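Local coordinates for separin (Saccharomyces cerevisiae, PDB 5U1T), which cleaves a cohesin subunit at the onset of anaphase, acting as a caspase-like cysteine protease that lets sister chromatids separate and that securin holds inactive beforehand, at residues L488-T491 with K492-F496; E1248-N1252 with S1253-K1257; I1283-D1287 with W1288-L1292. All blocks are in the same frame, centred on the assembly; numbering follows the deposited sequence.

Contact 1: residues L488-T491 with K492-F496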
loop_
_atom_site.group_PDB
_atom_site.type_symbol
_atom_site.label_atom_id
_atom_site.label_comp_id
_atom_site.label_asym_id
_atom_site.label_seq_id
_atom_site.Cartn_x
_atom_site.Cartn_y
_atom_site.Cartn_z
ATOM N N LEU A 488 25.658 1.321 24.178
ATOM C CA LEU A 488 25.784 0.863 25.554
ATOM C C LEU A 488 25.269 -0.543 25.701
ATOM O O LEU A 488 25.574 -1.217 26.683
ATOM C CB LEU A 488 25.035 1.783 26.501
ATOM C CG LEU A 488 25.516 3.222 26.461
ATOM C CD1 LEU A 488 24.553 4.044 27.279
ATOM C CD2 LEU A 488 26.940 3.318 26.976
ATOM N N LYS A 489 24.469 -0.968 24.730
ATOM C CA LYS A 489 23.884 -2.300 24.749
ATOM C C LYS A 489 23.287 -2.666 26.124
ATOM O O LYS A 489 23.697 -3.643 26.748
ATOM C CB LYS A 489 24.944 -3.330 24.326
ATOM C CG LYS A 489 25.124 -3.449 22.799
ATOM C CD LYS A 489 26.554 -3.835 22.410
ATOM C CE LYS A 489 27.155 -4.871 23.366
ATOM N NZ LYS A 489 28.461 -5.448 22.873
ATOM N N ILE A 490 22.333 -1.871 26.603
ATOM C CA ILE A 490 21.705 -2.151 27.889
ATOM C C ILE A 490 20.275 -2.665 27.676
ATOM O O ILE A 490 19.573 -2.249 26.742
ATOM C CB ILE A 490 21.709 -0.901 28.812
ATOM C CG1 ILE A 490 20.525 0.017 28.515
ATOM C CG2 ILE A 490 23.039 -0.141 28.695
ATOM C CD1 ILE A 490 20.617 1.355 29.189
ATOM N N THR A 491 19.857 -3.598 28.526
ATOM C CA THR A 491 18.585 -4.287 28.321
ATOM C C THR A 491 17.637 -4.088 29.492
ATOM O O THR A 491 16.512 -4.583 29.465
ATOM C CB THR A 491 18.785 -5.812 28.087
ATOM O OG1 THR A 491 19.526 -6.384 29.175
ATOM C CG2 THR A 491 19.532 -6.059 26.780
ATOM N N LYS A 492 18.103 -3.390 30.525
ATOM C CA LYS A 492 17.262 -2.995 31.652
ATOM C C LYS A 492 17.274 -1.472 31.743
ATOM O O LYS A 492 18.245 -0.825 31.343
ATOM C CB LYS A 492 17.755 -3.612 32.972
ATOM C CG LYS A 492 18.253 -5.065 32.881
ATOM C CD LYS A 492 17.169 -6.025 32.367
ATOM C CE LYS A 492 17.766 -7.239 31.625
ATOM N NZ LYS A 492 16.904 -7.680 30.459
ATOM N N PHE A 493 16.191 -0.905 32.260
ATOM C CA PHE A 493 16.113 0.524 32.536
ATOM C C PHE A 493 17.188 1.009 33.527
ATOM O O PHE A 493 17.253 0.543 34.660
ATOM C CB PHE A 493 14.728 0.846 33.076
ATOM C CG PHE A 493 14.573 2.242 33.548
ATOM C CD1 PHE A 493 14.366 3.273 32.638
ATOM C CD2 PHE A 493 14.613 2.535 34.899
ATOM C CE1 PHE A 493 14.214 4.585 33.081
ATOM C CE2 PHE A 493 14.458 3.832 35.346
ATOM C CZ PHE A 493 14.265 4.856 34.451
ATOM N N ILE A 494 18.042 1.926 33.069
ATOM C CA ILE A 494 18.958 2.681 33.919
ATOM C C ILE A 494 18.367 4.061 34.125
ATOM O O ILE A 494 18.187 4.791 33.154
ATOM C CB ILE A 494 20.365 2.864 33.273
ATOM C CG1 ILE A 494 21.066 1.531 33.000
ATOM C CG2 ILE A 494 21.216 3.797 34.108
ATOM C CD1 ILE A 494 20.913 0.559 34.108
ATOM N N GLU A 495 18.062 4.458 35.350
ATOM C CA GLU A 495 17.621 5.846 35.522
ATOM C C GLU A 495 18.796 6.806 35.550
ATOM O O GLU A 495 19.412 7.015 36.594
ATOM C CB GLU A 495 16.822 6.026 36.786
ATOM C CG GLU A 495 16.387 7.440 36.921
ATOM C CD GLU A 495 15.582 7.652 38.160
ATOM O OE1 GLU A 495 14.845 8.658 38.232
ATOM O OE2 GLU A 495 15.677 6.814 39.076
ATOM N N PHE A 496 19.120 7.388 34.411
ATOM C CA PHE A 496 20.368 8.118 34.314
ATOM C C PHE A 496 20.450 9.258 35.301
ATOM O O PHE A 496 19.480 9.987 35.506
ATOM C CB PHE A 496 20.569 8.609 32.899
ATOM C CG PHE A 496 20.774 7.490 31.926
ATOM C CD1 PHE A 496 21.991 6.829 31.868
ATOM C CD2 PHE A 496 19.734 7.064 31.094
ATOM C CE1 PHE A 496 22.183 5.802 30.980
ATOM C CE2 PHE A 496 19.922 6.029 30.210
ATOM C CZ PHE A 496 21.147 5.400 30.149
#
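Within the loop that joins helix 470-485 to helix 501-509, I490 reaches across the bend to I494 and F496. The chain folds back on itself here without forming a regular helix or strand, and one branch of I490 makes both apolar contacts. With CG1 placed between the backbone N and the carbonyl carbon (chi1 84°), the terminal methyl CD1 lies 3.8 Å from I494 CG1. The same CD1 comes within 4.2 Å of F496 CZ. I494 sends its other branch over the phenyl group, CG2 standing 3.8 Å above the plane of the F496 ring and displaced toward its rim. An isoleucine suits position I490 because its CG1-CD1 arm can reach across the bend to both partners. At the turn itself T491 and K492 run side by side, and the bent lysine chain (chi2 -59°) curls back until K492 NZ makes a weak hydrogen bond of 3.3 Å to T491 O. F496 also meets F455 edge-to-face, and I490 touches I452 and Y508, so the apolar side of the loop lies against helices 448-458 and 501-509. The chemistry thus divides: hydrocarbon turns inward to the helices, while the lysine and threonine stay on the exposed side, where their polar groups can remain hydrated.

Contact 2: residues E1248-N1252 with S1253-K1257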
loop_
_atom_site.group_PDB
_atom_site.type_symbol
_atom_site.label_atom_id
_atom_site.label_comp_id
_atom_site.label_asym_id
_atom_site.label_seq_id
_atom_site.Cartn_x
_atom_site.Cartn_y
_atom_site.Cartn_z
ATOM N N GLU A 1248 -33.851 -32.411 -44.005
ATOM C CA GLU A 1248 -34.291 -32.641 -45.387
ATOM C C GLU A 1248 -33.794 -31.582 -46.374
ATOM O O GLU A 1248 -33.811 -30.393 -46.068
ATOM C CB GLU A 1248 -35.819 -32.684 -45.449
ATOM C CG GLU A 1248 -36.467 -33.859 -44.746
ATOM C CD GLU A 1248 -37.988 -33.899 -44.947
ATOM O OE1 GLU A 1248 -38.499 -33.315 -45.932
ATOM O OE2 GLU A 1248 -38.690 -34.514 -44.116
ATOM N N VAL A 1249 -33.370 -32.006 -47.563
ATOM C CA VAL A 1249 -33.114 -31.053 -48.647
ATOM C C VAL A 1249 -34.195 -31.134 -49.734
ATOM O O VAL A 1249 -34.467 -32.216 -50.267
ATOM C CB VAL A 1249 -31.755 -31.285 -49.308
ATOM C CG1 VAL A 1249 -31.376 -30.080 -50.163
ATOM C CG2 VAL A 1249 -30.702 -31.559 -48.261
ATOM N N VAL A 1250 -34.810 -30.005 -50.080
ATOM C CA VAL A 1250 -35.859 -30.041 -51.099
ATOM C C VAL A 1250 -35.269 -30.351 -52.477
ATOM O O VAL A 1250 -34.191 -29.865 -52.817
ATOM C CB VAL A 1250 -36.660 -28.712 -51.160
ATOM C CG1 VAL A 1250 -37.159 -28.338 -49.779
ATOM C CG2 VAL A 1250 -35.818 -27.585 -51.749
ATOM N N ASP A 1251 -35.961 -31.187 -53.251
ATOM C CA ASP A 1251 -35.629 -31.361 -54.664
ATOM C C ASP A 1251 -35.876 -30.052 -55.408
ATOM O O ASP A 1251 -36.983 -29.510 -55.389
ATOM C CB ASP A 1251 -36.447 -32.488 -55.296
ATOM C CG ASP A 1251 -36.285 -32.548 -56.813
ATOM O OD1 ASP A 1251 -35.284 -32.024 -57.358
ATOM O OD2 ASP A 1251 -37.167 -33.135 -57.476
ATOM N N ASN A 1252 -34.846 -29.554 -56.077
ATOM C CA ASN A 1252 -34.941 -28.247 -56.693
ATOM C C ASN A 1252 -35.984 -28.128 -57.821
ATOM O O ASN A 1252 -36.636 -27.077 -57.944
ATOM C CB ASN A 1252 -33.571 -27.823 -57.214
ATOM C CG ASN A 1252 -33.597 -26.438 -57.846
ATOM O OD1 ASN A 1252 -33.708 -26.303 -59.079
ATOM N ND2 ASN A 1252 -33.512 -25.397 -57.004
ATOM N N SER A 1253 -36.152 -29.174 -58.634
ATOM C CA SER A 1253 -37.119 -29.108 -59.730
ATOM C C SER A 1253 -38.536 -29.037 -59.173
ATOM O O SER A 1253 -39.374 -28.246 -59.635
ATOM C CB SER A 1253 -36.980 -30.308 -60.682
ATOM O OG SER A 1253 -36.814 -31.542 -59.989
ATOM N N LEU A 1254 -38.791 -29.860 -58.162
ATOM C CA LEU A 1254 -40.088 -29.884 -57.505
ATOM C C LEU A 1254 -40.369 -28.583 -56.758
ATOM O O LEU A 1254 -41.501 -28.102 -56.756
ATOM C CB LEU A 1254 -40.163 -31.067 -56.544
ATOM C CG LEU A 1254 -40.275 -32.448 -57.180
ATOM C CD1 LEU A 1254 -40.207 -33.478 -56.097
ATOM C CD2 LEU A 1254 -41.573 -32.577 -57.925
ATOM N N PHE A 1255 -39.334 -28.027 -56.124
ATOM C CA PHE A 1255 -39.475 -26.810 -55.331
ATOM C C PHE A 1255 -40.023 -25.648 -56.153
ATOM O O PHE A 1255 -40.851 -24.864 -55.676
ATOM C CB PHE A 1255 -38.141 -26.383 -54.699
ATOM C CG PHE A 1255 -38.220 -25.036 -54.046
ATOM C CD1 PHE A 1255 -38.890 -24.883 -52.845
ATOM C CD2 PHE A 1255 -37.705 -23.913 -54.670
ATOM C CE1 PHE A 1255 -39.023 -23.646 -52.261
ATOM C CE2 PHE A 1255 -37.833 -22.666 -54.088
ATOM C CZ PHE A 1255 -38.491 -22.533 -52.880
ATOM N N GLU A 1256 -39.546 -25.539 -57.388
ATOM C CA GLU A 1256 -39.935 -24.446 -58.264
ATOM C C GLU A 1256 -41.387 -24.527 -58.712
ATOM O O GLU A 1256 -42.038 -23.498 -58.873
ATOM C CB GLU A 1256 -39.009 -24.399 -59.475
ATOM C CG GLU A 1256 -37.715 -23.666 -59.175
ATOM C CD GLU A 1256 -37.966 -22.214 -58.763
ATOM O OE1 GLU A 1256 -38.941 -21.603 -59.291
ATOM O OE2 GLU A 1256 -37.201 -21.693 -57.912
ATOM N N LYS A 1257 -41.901 -25.738 -58.905
ATOM C CA LYS A 1257 -43.308 -25.880 -59.241
ATOM C C LYS A 1257 -44.132 -25.576 -57.989
ATOM O O LYS A 1257 -45.195 -24.953 -58.071
ATOM C CB LYS A 1257 -43.629 -27.275 -59.812
ATOM C CG LYS A 1257 -44.926 -27.300 -60.694
ATOM C CD LYS A 1257 -45.029 -28.556 -61.599
ATOM C CE LYS A 1257 -46.387 -28.678 -62.354
ATOM N NZ LYS A 1257 -46.594 -27.660 -63.434
#
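D1251 lies across L1254 at about a right angle, its OD2 3.2 Å from L1254 CG, while the same carboxylate faces the first turn of helix 1252-1269. It is the N-cap residue. With CG anti to the backbone N (chi1 171°), OD1 accepts a hydrogen bond from S1253 N at 3.2 Å, the donor arriving from well above the carboxylate plane (68° out of it). S1253 OG sits 3.0 Å from D1251 OD2 and almost as near OD1, a weak hydrogen-bonding contact with the carboxylate. The backbone carbonyl of D1251 starts the helical ladder, F1255 N donating to D1251 O at 2.9 Å. Just before the cap, V1250 CG2 rests 3.9 Å from F1255 CB: the residue preceding the N-cap meets the one four places after it, a hydrophobic staple. Were the carboxylate cut back to an alanine here, S1253 N would probably lose its cap and the seryl hydroxyl its carboxylate partner. Y1346 OH bonds to D1251 N and so ties the cap to helix 1332-1347. A short anionic side chain suits this position, because its charge is likely to be favoured by the amide N-H groups that crowd a helix start.

Contact 3: residues I1283-D1287 with W1288-L1292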
loop_
_atom_site.group_PDB
_atom_site.type_symbol
_atom_site.label_atom_id
_atom_site.label_comp_id
_atom_site.label_asym_id
_atom_site.label_seq_id
_atom_site.Cartn_x
_atom_site.Cartn_y
_atom_site.Cartn_z
ATOM N N ILE A 1283 -44.837 -8.258 -52.377
ATOM C CA ILE A 1283 -43.662 -8.645 -51.594
ATOM C C ILE A 1283 -43.335 -10.118 -51.787
ATOM O O ILE A 1283 -44.154 -10.971 -51.501
ATOM C CB ILE A 1283 -43.859 -8.404 -50.098
ATOM C CG1 ILE A 1283 -44.070 -6.935 -49.828
ATOM C CG2 ILE A 1283 -42.675 -8.895 -49.317
ATOM C CD1 ILE A 1283 -44.622 -6.705 -48.457
ATOM N N LYS A 1284 -42.131 -10.420 -52.252
ATOM C CA LYS A 1284 -41.747 -11.806 -52.448
ATOM C C LYS A 1284 -40.965 -12.321 -51.237
ATOM O O LYS A 1284 -40.083 -11.642 -50.718
ATOM C CB LYS A 1284 -40.946 -11.956 -53.750
ATOM C CG LYS A 1284 -41.748 -11.560 -55.042
ATOM C CD LYS A 1284 -42.582 -12.721 -55.677
ATOM C CE LYS A 1284 -43.328 -12.264 -56.963
ATOM N NZ LYS A 1284 -43.637 -13.357 -57.995
ATOM N N VAL A 1285 -41.337 -13.510 -50.774
ATOM C CA VAL A 1285 -40.742 -14.143 -49.600
ATOM C C VAL A 1285 -39.531 -14.971 -50.002
ATOM O O VAL A 1285 -39.515 -15.538 -51.072
ATOM C CB VAL A 1285 -41.781 -15.042 -48.891
ATOM C CG1 VAL A 1285 -41.133 -15.923 -47.899
ATOM C CG2 VAL A 1285 -42.832 -14.205 -48.210
ATOM N N GLU A 1286 -38.508 -15.022 -49.163
ATOM C CA GLU A 1286 -37.316 -15.834 -49.437
ATOM C C GLU A 1286 -37.611 -17.333 -49.595
ATOM O O GLU A 1286 -38.560 -17.854 -49.009
ATOM C CB GLU A 1286 -36.294 -15.622 -48.321
ATOM C CG GLU A 1286 -35.388 -14.438 -48.542
ATOM C CD GLU A 1286 -34.048 -14.851 -49.129
ATOM O OE1 GLU A 1286 -33.465 -15.862 -48.654
ATOM O OE2 GLU A 1286 -33.576 -14.164 -50.064
ATOM N N ASP A 1287 -36.789 -18.025 -50.373
ATOM C CA ASP A 1287 -37.043 -19.433 -50.668
ATOM C C ASP A 1287 -37.073 -20.308 -49.426
ATOM O O ASP A 1287 -37.893 -21.230 -49.344
ATOM C CB ASP A 1287 -35.993 -19.998 -51.622
ATOM C CG ASP A 1287 -36.238 -19.614 -53.054
ATOM O OD1 ASP A 1287 -37.279 -18.993 -53.336
ATOM O OD2 ASP A 1287 -35.387 -19.930 -53.903
ATOM N N TRP A 1288 -36.189 -20.036 -48.467
ATOM C CA TRP A 1288 -36.045 -20.945 -47.341
ATOM C C TRP A 1288 -37.291 -20.905 -46.484
ATOM O O TRP A 1288 -37.558 -21.844 -45.745
ATOM C CB TRP A 1288 -34.808 -20.619 -46.502
ATOM C CG TRP A 1288 -34.875 -19.316 -45.767
ATOM C CD1 TRP A 1288 -34.421 -18.119 -46.215
ATOM C CD2 TRP A 1288 -35.429 -19.074 -44.458
ATOM N NE1 TRP A 1288 -34.648 -17.144 -45.275
ATOM C CE2 TRP A 1288 -35.267 -17.698 -44.187
ATOM C CE3 TRP A 1288 -36.038 -19.883 -43.490
ATOM C CZ2 TRP A 1288 -35.685 -17.108 -42.986
ATOM C CZ3 TRP A 1288 -36.464 -19.289 -42.291
ATOM C CH2 TRP A 1288 -36.285 -17.915 -42.058
ATOM N N VAL A 1289 -38.056 -19.822 -46.584
ATOM C CA VAL A 1289 -39.324 -19.714 -45.862
ATOM C C VAL A 1289 -40.387 -20.585 -46.530
ATOM O O VAL A 1289 -41.144 -21.295 -45.860
ATOM C CB VAL A 1289 -39.821 -18.260 -45.803
ATOM C CG1 VAL A 1289 -41.205 -18.172 -45.157
ATOM C CG2 VAL A 1289 -38.805 -17.374 -45.066
ATOM N N ILE A 1290 -40.420 -20.512 -47.860
ATOM C CA ILE A 1290 -41.276 -21.353 -48.670
ATOM C C ILE A 1290 -40.928 -22.813 -48.430
ATOM O O ILE A 1290 -41.824 -23.630 -48.265
ATOM C CB ILE A 1290 -41.151 -21.000 -50.172
ATOM C CG1 ILE A 1290 -41.400 -19.502 -50.374
ATOM C CG2 ILE A 1290 -42.123 -21.811 -51.023
ATOM C CD1 ILE A 1290 -41.172 -19.028 -51.804
ATOM N N GLU A 1291 -39.632 -23.128 -48.369
ATOM C CA GLU A 1291 -39.171 -24.510 -48.174
ATOM C C GLU A 1291 -39.694 -25.119 -46.888
ATOM O O GLU A 1291 -39.829 -26.329 -46.776
ATOM C CB GLU A 1291 -37.644 -24.593 -48.177
ATOM C CG GLU A 1291 -37.023 -24.437 -49.543
ATOM C CD GLU A 1291 -35.517 -24.272 -49.483
ATOM O OE1 GLU A 1291 -34.894 -23.923 -50.525
ATOM O OE2 GLU A 1291 -34.958 -24.493 -48.387
ATOM N N LEU A 1292 -39.979 -24.278 -45.906
ATOM C CA LEU A 1292 -40.457 -24.771 -44.623
ATOM C C LEU A 1292 -41.780 -25.508 -44.793
ATOM O O LEU A 1292 -42.062 -26.439 -44.056
ATOM C CB LEU A 1292 -40.615 -23.626 -43.626
ATOM C CG LEU A 1292 -39.334 -23.056 -43.017
ATOM C CD1 LEU A 1292 -39.679 -21.937 -42.054
ATOM C CD2 LEU A 1292 -38.555 -24.159 -42.332
#
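The backbone runs extended through V1285 and E1286 and turns helical at D1287, where E1286 O begins the ladder by accepting from V1289 N at 3.2 Å and, weakly, from I1290 N. The next carbonyl settles into the regular pattern: E1291 N donates to D1287 O at 2.8 Å. E1286 occupies the N-cap position, but its side chain bends at chi2 (-98°) toward the indole of W1288. Its OE1 reaches the ring edge in plane, 3.5 Å from W1288 CD1, with the carboxylate and ring planes turned 54° apart. The indole N-H itself is used elsewhere, W1288 NE1 donating to P963 O. One face of the indole is covered by V1289, whose CG2 stands 3.6 Å above the plane over the ring centre. V1285 crosses V1289 at about a right angle: its CG1, anti to the backbone N (chi1 167°), packs against V1289 CB at 3.4 Å. The same V1285 methyl lies 4.4 Å from I1290 CG1. Beta-branched residues fit here because they carry methyl groups close to the main chain, where the incoming loop meets the first turn. The acidic residues D1287 and E1291 lie near each other, but each has a basic partner: K1259 bridges to D1287, while R1155 and R1157 bridge to E1291. D1287, at the first helical position, is also likely to be favoured by the helix dipole. F1313 and V1314 of helix 1303-1320 also touch V1289. V1285 precedes the N-cap and I1290 lies four residues after it, so their meeting is a hydrophobic staple, here a loose one, and the whole is characteristic of a buried helix start, that of helix 1287-1294 in the peptidase C50 region.

In the fold
From the N terminus the chain meets contact 1 first, a turn in the loop between helices 470-485 and 501-509 on one side of the molecule. Contacts 2 and 3 follow in series on the opposite side of the chain's centre, within the peptidase C50 region; the centres of contacts 1 and 2 are about 107 Å apart. None encloses or crosses another. Contacts 2 and 3 each mark where a helix begins, 1252-1269 and 1287-1294, and they touch: the F1255 ring lies against D1287, I1290 and E1291, with F1255 CE1 3.5 Å from E1291 CG. Two helix starts, with the short helix 1271-1275 between them in sequence, are thereby joined chiefly through the F1255 ring, with V1250 also touching E1291.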